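Local coordinates for ABC transporter substrate binding protein (Ribose) (Agrobacterium vitis S4, PDB 4WT7) that binds the sugar alcohol D-allitol between its two lobes and probably delivers a carbohydrate to an ABC transporter as its solute-binding component, at residues Asn52-Glu57 and Ala91-Leu96; Ser126-Thr131 and Ile283-Leu288. All blocks are in the same frame, centred on the assembly; numbering follows the deposited sequence. Where two conformers were deposited one is given.

Interaction 1 (Asn52-Glu57 and Ala91-Leu96); sequences NAQIAE and AIVQLL. With X9X (D-allitol), chain C.
Gln54, reaching down from helix 45-60, sets its amide oxygen against Val93 on strand 91-95: OE1 lies 3.3 Å from Val93 CG1, and the two side chains approach from opposite directions. The nitrogen end of the same amide turns to Leu95, where Gln54 NE2 comes within 3.9 Å of Leu95 CD2 in van der Waals contact. One amide thus spans two residues whose side chains rise from the same face of the strand, while Gln94 between them points away.

No direct hydrogen bond crosses here; the polar link is water 1, which lies 2.9 Å from Gln54 OE1 and 2.9 Å from the backbone oxygen Val93 O. Its geometry fits donation to either atom, but it has more acceptors in reach than protons, so both bonds need not exist at once.

Reach comes from the Gln54 chain, extended beyond CG (chi2 174°), and NE2 is held by a hydrogen bond to Ala50 O one turn earlier in the helix. On the strand's other face Gln94 NE2 bonds to the backbone oxygen Leu96 O at 2.9 Å, nearly straight (170°) though the donor stands above the carbonyl plane. Just there Leu96 enters the ligand pocket, its CD1 3.4 Å from OAE of D-allitol, alongside Phe46 and Asp47 from the start of helix 45-60.

The contact implies a buried amide whose nitrogen is satisfied by Ala50 O and whose oxygen relies on a water that need not always donate to it; helix and strand are joined by packing and solvent mediation, not by a direct bond.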
ATOM      1  N   ASN A  52     -11.987  -2.389   7.362  1.00 12.90           N
ATOM      2  CA  ASN A  52     -12.702  -2.646   8.621  1.00 13.40           C
ATOM      3  C   ASN A  52     -12.691  -1.479   9.635  1.00 13.10           C
ATOM      4  O   ASN A  52     -13.705  -1.189  10.296  1.00 12.88           O
ATOM      5  CB  ASN A  52     -12.186  -3.936   9.280  1.00 11.59           C
ATOM      6  CG  ASN A  52     -12.678  -5.169   8.553  1.00 13.45           C
ATOM      7  OD1 ASN A  52     -13.571  -5.077   7.724  1.00 11.54           O
ATOM      8  ND2 ASN A  52     -12.100  -6.330   8.862  1.00 14.36           N
ATOM      9  N   ALA A  53     -11.555  -0.807   9.745  1.00 12.36           N
ATOM     10  CA  ALA A  53     -11.409   0.261  10.718  1.00 11.97           C
ATOM     11  C   ALA A  53     -12.248   1.465  10.331  1.00 13.00           C
ATOM     12  O   ALA A  53     -12.637   2.241  11.189  1.00 13.43           O
ATOM     13  CB  ALA A  53      -9.948   0.667  10.838  1.00 12.64           C
ATOM     14  N   GLN A  54     -12.498   1.655   9.040  1.00  9.07           N
ATOM     15  CA  GLN A  54     -13.383   2.744   8.622  1.00  9.08           C
ATOM     16  C   GLN A  54     -14.824   2.407   9.048  1.00  9.29           C
ATOM     17  O   GLN A  54     -15.542   3.226   9.621  1.00  9.37           O
ATOM     18  CB  GLN A  54     -13.365   2.907   7.099  1.00  9.00           C
ATOM     19  CG  GLN A  54     -12.215   3.643   6.529  1.00  8.81           C
ATOM     20  CD  GLN A  54     -12.241   3.615   5.012  1.00  8.76           C
ATOM     21  OE1 GLN A  54     -12.876   4.457   4.383  1.00  8.75           O
ATOM     22  NE2 GLN A  54     -11.569   2.621   4.417  1.00  8.74           N
ATOM     23  N   ILE A  55     -15.225   1.183   8.770  0.93 10.58           N
ATOM     24  CA  ILE A  55     -16.569   0.752   9.073  0.93 11.82           C
ATOM     25  C   ILE A  55     -16.776   0.888  10.580  0.93 11.55           C
ATOM     26  O   ILE A  55     -17.748   1.485  11.032  0.93 13.12           O
ATOM     27  CB  ILE A  55     -16.743  -0.691   8.614  0.93 11.43           C
ATOM     28  CG1 ILE A  55     -16.783  -0.739   7.084  0.93 12.71           C
ATOM     29  CG2 ILE A  55     -17.967  -1.318   9.242  0.93 10.82           C
ATOM     30  CD1 ILE A  55     -16.776  -2.149   6.487  0.93 10.92           C
ATOM     31  N   ALA A  56     -15.829   0.346  11.345  1.00 12.59           N
ATOM     32  CA  ALA A  56     -15.868   0.417  12.799  1.00 13.09           C
ATOM     33  C   ALA A  56     -16.016   1.857  13.246  1.00 11.33           C
ATOM     34  O   ALA A  56     -16.852   2.160  14.090  1.00 14.36           O
ATOM     35  CB  ALA A  56     -14.595  -0.194  13.396  1.00 13.27           C
ATOM     36  N   GLU A  57     -15.195   2.742  12.693  1.00 10.99           N
ATOM     37  CA  GLU A  57     -15.149   4.123  13.154  1.00 10.29           C
ATOM     38  C   GLU A  57     -16.440   4.865  12.806  1.00 11.57           C
ATOM     39  O   GLU A  57     -16.913   5.693  13.577  1.00 12.28           O
ATOM     40  CB  GLU A  57     -13.935   4.849  12.583  1.00 10.44           C
ATOM     41  CG  GLU A  57     -13.688   6.231  13.187  1.00 13.14           C
ATOM     42  CD  GLU A  57     -13.392   6.228  14.695  1.00 12.01           C
ATOM     43  OE1 GLU A  57     -13.508   5.173  15.362  1.00 11.90           O
ATOM     44  OE2 GLU A  57     -13.056   7.309  15.210  1.00 11.45           O
ATOM     45  N   ALA A  91     -21.047  11.515   2.585  1.00  9.60           N
ATOM     46  CA  ALA A  91     -19.693  11.526   2.056  1.00  9.35           C
ATOM     47  C   ALA A  91     -19.384  10.135   1.468  1.00  9.29           C
ATOM     48  O   ALA A  91     -20.087   9.147   1.766  1.00  9.43           O
ATOM     49  CB  ALA A  91     -18.688  11.901   3.152  1.00  9.24           C
ATOM     50  N   ILE A  92     -18.374  10.065   0.600  1.00  9.10           N
ATOM     51  CA  ILE A  92     -17.857   8.781   0.153  1.00  9.05           C
ATOM     52  C   ILE A  92     -16.356   8.717   0.437  1.00  8.85           C
ATOM     53  O   ILE A  92     -15.641   9.695   0.189  1.00  8.73           O
ATOM     54  CB  ILE A  92     -18.096   8.611  -1.351  1.00  9.05           C
ATOM     55  CG1 ILE A  92     -19.592   8.507  -1.626  1.00  9.27           C
ATOM     56  CG2 ILE A  92     -17.355   7.405  -1.891  1.00  8.98           C
ATOM     57  CD1 ILE A  92     -19.973   8.522  -3.112  1.00  9.29           C
ATOM     58  N   VAL A  93     -15.866   7.587   0.961  1.00  8.84           N
ATOM     59  CA  VAL A  93     -14.421   7.420   1.139  1.00  8.68           C
ATOM     60  C   VAL A  93     -13.982   6.268   0.259  1.00  8.77           C
ATOM     61  O   VAL A  93     -14.540   5.167   0.338  1.00 10.35           O
ATOM     62  CB  VAL A  93     -13.976   7.079   2.616  1.00 10.64           C
ATOM     63  CG1 VAL A  93     -12.468   7.257   2.752  1.00  9.50           C
ATOM     64  CG2 VAL A  93     -14.678   7.940   3.616  1.00  9.90           C
ATOM     65  N   GLN A  94     -12.989   6.515  -0.575  1.00  8.54           N
ATOM     66  CA  GLN A  94     -12.487   5.489  -1.482  1.00  8.54           C
ATOM     67  C   GLN A  94     -11.107   5.041  -1.067  1.00  8.45           C
ATOM     68  O   GLN A  94     -10.182   5.842  -0.915  1.00  8.33           O
ATOM     69  CB  GLN A  94     -12.467   6.006  -2.927  1.00  8.50           C
ATOM     70  CG  GLN A  94     -11.753   5.101  -3.914  1.00  8.50           C
ATOM     71  CD  GLN A  94     -12.420   3.752  -3.999  1.00  8.65           C
ATOM     72  OE1 GLN A  94     -13.655   3.647  -3.925  1.00  8.78           O
ATOM     73  NE2 GLN A  94     -11.624   2.709  -4.169  1.00  8.67           N
ATOM     74  N   LEU A  95     -10.980   3.741  -0.901  1.00  8.52           N
ATOM     75  CA  LEU A  95      -9.737   3.131  -0.453  1.00  8.48           C
ATOM     76  C   LEU A  95      -9.043   2.392  -1.617  1.00  8.49           C
ATOM     77  O   LEU A  95      -9.546   1.388  -2.129  1.00  8.62           O
ATOM     78  CB  LEU A  95     -10.016   2.165   0.715  1.00  8.58           C
ATOM     79  CG  LEU A  95      -8.885   1.227   1.130  1.00  8.58           C
ATOM     80  CD1 LEU A  95      -7.691   2.005   1.642  1.00  8.45           C
ATOM     81  CD2 LEU A  95      -9.368   0.255   2.180  1.00  8.71           C
ATOM     82  N   LEU A  96      -7.871   2.894  -1.991  1.00  8.39           N
ATOM     83  CA  LEU A  96      -7.031   2.280  -3.006  1.00  8.41           C
ATOM     84  C   LEU A  96      -7.729   2.248  -4.357  1.00  8.47           C
ATOM     85  O   LEU A  96      -8.784   2.877  -4.570  1.00  8.47           O
ATOM     86  CB  LEU A  96      -6.540   0.886  -2.545  1.00  8.51           C
ATOM     87  CG  LEU A  96      -5.440   0.975  -1.475  1.00  8.45           C
ATOM     88  CD1 LEU A  96      -5.161  -0.351  -0.699  1.00  8.56           C
ATOM     89  CD2 LEU A  96      -4.178   1.518  -2.107  1.00  8.38           C
TER
HETATM   90  OAA X9X C 401      -2.204  -1.397  -4.432  1.00 12.22           O
HETATM   91  CAG X9X C 401      -1.540  -2.448  -3.829  1.00  5.73           C
HETATM   92  CAI X9X C 401      -0.996  -2.251  -2.452  1.00  5.41           C
HETATM   93  OAC X9X C 401       0.121  -1.395  -2.443  1.00  9.79           O
HETATM   94  CAK X9X C 401      -2.080  -1.857  -1.490  1.00  1.73           C
HETATM   95  OAE X9X C 401      -3.063  -2.808  -1.634  1.00 10.31           O
HETATM   96  CAL X9X C 401      -1.609  -1.946  -0.037  1.00 12.27           C
HETATM   97  OAF X9X C 401      -1.123  -3.209   0.261  1.00  9.48           O
HETATM   98  CAJ X9X C 401      -0.662  -0.865   0.445  1.00  8.59           C
HETATM   99  OAD X9X C 401       0.664  -1.086   0.109  1.00 10.55           O
HETATM  100  CAH X9X C 401      -1.056   0.556   0.101  1.00  7.04           C
HETATM  101  OAB X9X C 401      -0.627   1.541   1.016  1.00 10.03           O
HETATM  102  O   HOH W   1     -12.933   3.215   1.813  1.00 11.00           O

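Interaction 2 (Ser126-Thr131 and Ile283-Leu288); sequences SLNNST and IQNVAL
The amides of Asn128 and Asn285 meet steeply, their planes 71° apart, joined by one hydrogen bond from Asn285 ND2 to Asn128 OD1 at 3.0 Å. The N-H points almost straight at the oxygen (168°) and the bond leaves Asn285 in its own amide plane. For Asn128 the approach is different: the donor stands 45° above the carbonyl plane, away from the lone-pair directions, so Asn285 ND2 approaches OD1 from above the plane and beyond the oxygen, 3.6 Å from Asn128 CG.

With CG anti to the backbone N, Asn128 extends from its chain toward the helix. Its ND2 is bonded to Ser299 OG and Pro296 O, which fixes the rotation of the amide and leaves OD1 turned to Asn285. Asn285 ND2 also makes a weak hydrogen bond to the same Ser299 OG. Ser130 OG stays 4.3 Å from Asn285 ND2; it is hydrogen-bonded to Gln281 NE2, one turn earlier in the helix. Ser126 OG accepts from Asn128 N at 3.2 Å, an ST turn.

In the fold, strand 129-131 runs between strands 116-119 and 298-300 of the parallel sheet, and helix 275-290 packs against this part of the sheet, Leu278 and Ala282 touching Ser130. Leu117 of strand 116-119 touches Asn128, Asn285 and Val286, while Ile283 packs on Gln54 and Val58 of helix 45-60.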
ATOM      1  N   SER A 126     -10.450  14.418  -4.612  1.00  8.08           N
ATOM      2  CA  SER A 126     -10.549  14.116  -3.216  1.00  8.11           C
ATOM      3  C   SER A 126     -10.295  15.374  -2.414  1.00  8.12           C
ATOM      4  O   SER A 126      -9.400  16.122  -2.767  1.00  8.71           O
ATOM      5  CB  SER A 126      -9.515  13.064  -2.850  1.00  8.04           C
ATOM      6  OG  SER A 126      -9.597  12.756  -1.470  1.00  8.83           O
ATOM      7  N   LEU A 127     -11.055  15.586  -1.333  1.00  8.94           N
ATOM      8  CA  LEU A 127     -10.823  16.675  -0.372  1.00  8.47           C
ATOM      9  C   LEU A 127      -9.693  16.361   0.592  1.00  9.36           C
ATOM     10  O   LEU A 127      -9.091  17.259   1.190  1.00  8.43           O
ATOM     11  CB  LEU A 127     -12.085  16.919   0.455  1.00  8.62           C
ATOM     12  CG  LEU A 127     -13.165  17.526  -0.450  1.00  9.71           C
ATOM     13  CD1 LEU A 127     -14.547  17.405   0.154  1.00  8.87           C
ATOM     14  CD2 LEU A 127     -12.780  18.946  -0.715  1.00  9.68           C
ATOM     15  N   ASN A 128      -9.409  15.078   0.768  1.00  8.14           N
ATOM     16  CA  ASN A 128      -8.377  14.716   1.696  1.00  8.11           C
ATOM     17  C   ASN A 128      -7.962  13.260   1.497  1.00  8.06           C
ATOM     18  O   ASN A 128      -8.806  12.367   1.440  1.00  8.10           O
ATOM     19  CB  ASN A 128      -8.900  14.966   3.119  1.00  8.21           C
ATOM     20  CG  ASN A 128      -8.010  14.374   4.186  1.00  8.19           C
ATOM     21  OD1 ASN A 128      -8.302  13.304   4.736  1.00  8.21           O
ATOM     22  ND2 ASN A 128      -6.919  15.041   4.467  1.00  8.16           N
ATOM     23  N   ASN A 129      -6.663  13.066   1.343  1.00  7.98           N
ATOM     24  CA  ASN A 129      -6.076  11.740   1.078  1.00  7.95           C
ATOM     25  C   ASN A 129      -5.294  11.370   2.327  1.00  7.96           C
ATOM     26  O   ASN A 129      -4.315  12.061   2.686  1.00  7.94           O
ATOM     27  CB  ASN A 129      -5.154  11.801  -0.167  1.00  7.89           C
ATOM     28  CG  ASN A 129      -4.471  10.470  -0.475  1.00  7.89           C
ATOM     29  OD1 ASN A 129      -4.934   9.388  -0.045  1.00  7.93           O
ATOM     30  ND2 ASN A 129      -3.336  10.540  -1.182  1.00  7.86           N
ATOM     31  N   SER A 130      -5.799  10.359   3.043  1.00  8.01           N
ATOM     32  CA  SER A 130      -5.080   9.739   4.154  1.00  8.03           C
ATOM     33  C   SER A 130      -4.116   8.692   3.602  1.00  8.00           C
ATOM     34  O   SER A 130      -4.518   7.772   2.906  1.00  8.02           O
ATOM     35  CB  SER A 130      -6.043   9.082   5.155  1.00  8.11           C
ATOM     36  OG  SER A 130      -6.896  10.025   5.765  1.00  8.16           O
ATOM     37  N   THR A 131      -2.837   8.844   3.921  1.00  8.09           N
ATOM     38  CA  THR A 131      -1.815   8.080   3.261  1.00  8.24           C
ATOM     39  C   THR A 131      -0.563   8.214   4.103  1.00  8.10           C
ATOM     40  O   THR A 131      -0.429   9.195   4.835  1.00  8.32           O
ATOM     41  CB  THR A 131      -1.591   8.619   1.814  1.00  8.04           C
ATOM     42  OG1 THR A 131      -0.745   7.741   1.079  1.00  8.48           O
ATOM     43  CG2 THR A 131      -0.935  10.015   1.815  1.00  8.10           C
ATOM     44  N   ILE A 283     -12.112   8.578   8.519  1.00 11.28           N
ATOM     45  CA  ILE A 283     -13.433   8.819   9.088  1.00 12.28           C
ATOM     46  C   ILE A 283     -13.447   9.998  10.081  1.00  9.91           C
ATOM     47  O   ILE A 283     -14.406  10.791  10.120  1.00 10.64           O
ATOM     48  CB  ILE A 283     -14.007   7.566   9.749  1.00 11.52           C
ATOM     49  CG1 ILE A 283     -13.989   6.395   8.769  1.00 13.38           C
ATOM     50  CG2 ILE A 283     -15.425   7.812  10.142  1.00 11.19           C
ATOM     51  CD1 ILE A 283     -14.549   6.746   7.377  1.00 11.54           C
ATOM     52  N   GLN A 284     -12.398  10.121  10.880  1.00 13.01           N
ATOM     53  CA  GLN A 284     -12.232  11.301  11.709  1.00 13.86           C
ATOM     54  C   GLN A 284     -12.330  12.525  10.803  1.00 14.35           C
ATOM     55  O   GLN A 284     -13.024  13.490  11.131  1.00 12.94           O
ATOM     56  CB  GLN A 284     -10.887  11.305  12.465  1.00 12.43           C
ATOM     57  CG  GLN A 284     -10.842  10.407  13.731  1.00 12.96           C
ATOM     58  CD  GLN A 284     -11.625  10.991  14.929  1.00 16.33           C
ATOM     59  OE1 GLN A 284     -11.324  12.088  15.415  1.00 16.48           O
ATOM     60  NE2 GLN A 284     -12.627  10.251  15.404  1.00 15.05           N
ATOM     61  N   ASN A 285     -11.638  12.480   9.654  1.00 13.99           N
ATOM     62  CA  ASN A 285     -11.600  13.638   8.780  1.00 12.96           C
ATOM     63  C   ASN A 285     -12.948  13.891   8.097  1.00 14.45           C
ATOM     64  O   ASN A 285     -13.312  15.039   7.839  1.00 13.60           O
ATOM     65  CB  ASN A 285     -10.429  13.558   7.783  1.00 12.61           C
ATOM     66  CG  ASN A 285      -9.097  13.862   8.445  1.00 14.62           C
ATOM     67  OD1 ASN A 285      -9.046  14.206   9.627  1.00 13.53           O
ATOM     68  ND2 ASN A 285      -8.014  13.727   7.701  1.00 14.65           N
ATOM     69  N   VAL A 286     -13.706  12.831   7.829  1.00 12.21           N
ATOM     70  CA  VAL A 286     -15.057  13.024   7.337  1.00 10.64           C
ATOM     71  C   VAL A 286     -15.924  13.801   8.353  1.00 13.12           C
ATOM     72  O   VAL A 286     -16.611  14.767   7.990  1.00 12.59           O
ATOM     73  CB  VAL A 286     -15.743  11.712   7.005  1.00 12.62           C
ATOM     74  CG1 VAL A 286     -17.229  11.957   6.768  1.00 12.21           C
ATOM     75  CG2 VAL A 286     -15.075  11.041   5.793  1.00 12.88           C
ATOM     76  N   ALA A 287     -15.916  13.364   9.605  1.00 15.08           N
ATOM     77  CA  ALA A 287     -16.641  14.062  10.661  1.00 15.95           C
ATOM     78  C   ALA A 287     -16.202  15.529  10.754  1.00 17.23           C
ATOM     79  O   ALA A 287     -17.030  16.428  10.666  1.00 16.54           O
ATOM     80  CB  ALA A 287     -16.430  13.359  11.992  1.00 17.67           C
ATOM     81  N   LEU A 288     -14.904  15.771  10.901  1.00 13.44           N
ATOM     82  CA  LEU A 288     -14.388  17.145  10.842  1.00 15.50           C
ATOM     83  C   LEU A 288     -14.930  17.944   9.633  1.00 15.09           C
ATOM     84  O   LEU A 288     -15.397  19.078   9.787  1.00 15.67           O
ATOM     85  CB  LEU A 288     -12.861  17.159  10.793  1.00 16.04           C
ATOM     86  CG  LEU A 288     -12.116  16.764  12.065  1.00 16.36           C
ATOM     87  CD1 LEU A 288     -10.614  16.604  11.761  1.00 15.68           C
ATOM     88  CD2 LEU A 288     -12.363  17.838  13.137  1.00 15.96           C
TER

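In the fold
Both contacts lie in one lobe of the periplasmic binding protein fold, on the same parallel sheet, their centres about 10 Å apart. Interaction 1 closes before interaction 2 opens: the first joins helix 45-60 to strand 91-95, whereas the second brings helix 275-290, from late in the chain, onto the segment 126-131. The two helices lie side by side, with Glu57 OE2 3.0 Å from Gln284 NE2 in a probable hydrogen bond, and Val93 CG2 meets Val286 CG2 at 3.8 Å. Early and late parts of the chain are thereby knitted into one helical layer over the sheet, whose strand 91-95 leads to Leu96 in the D-allitol pocket.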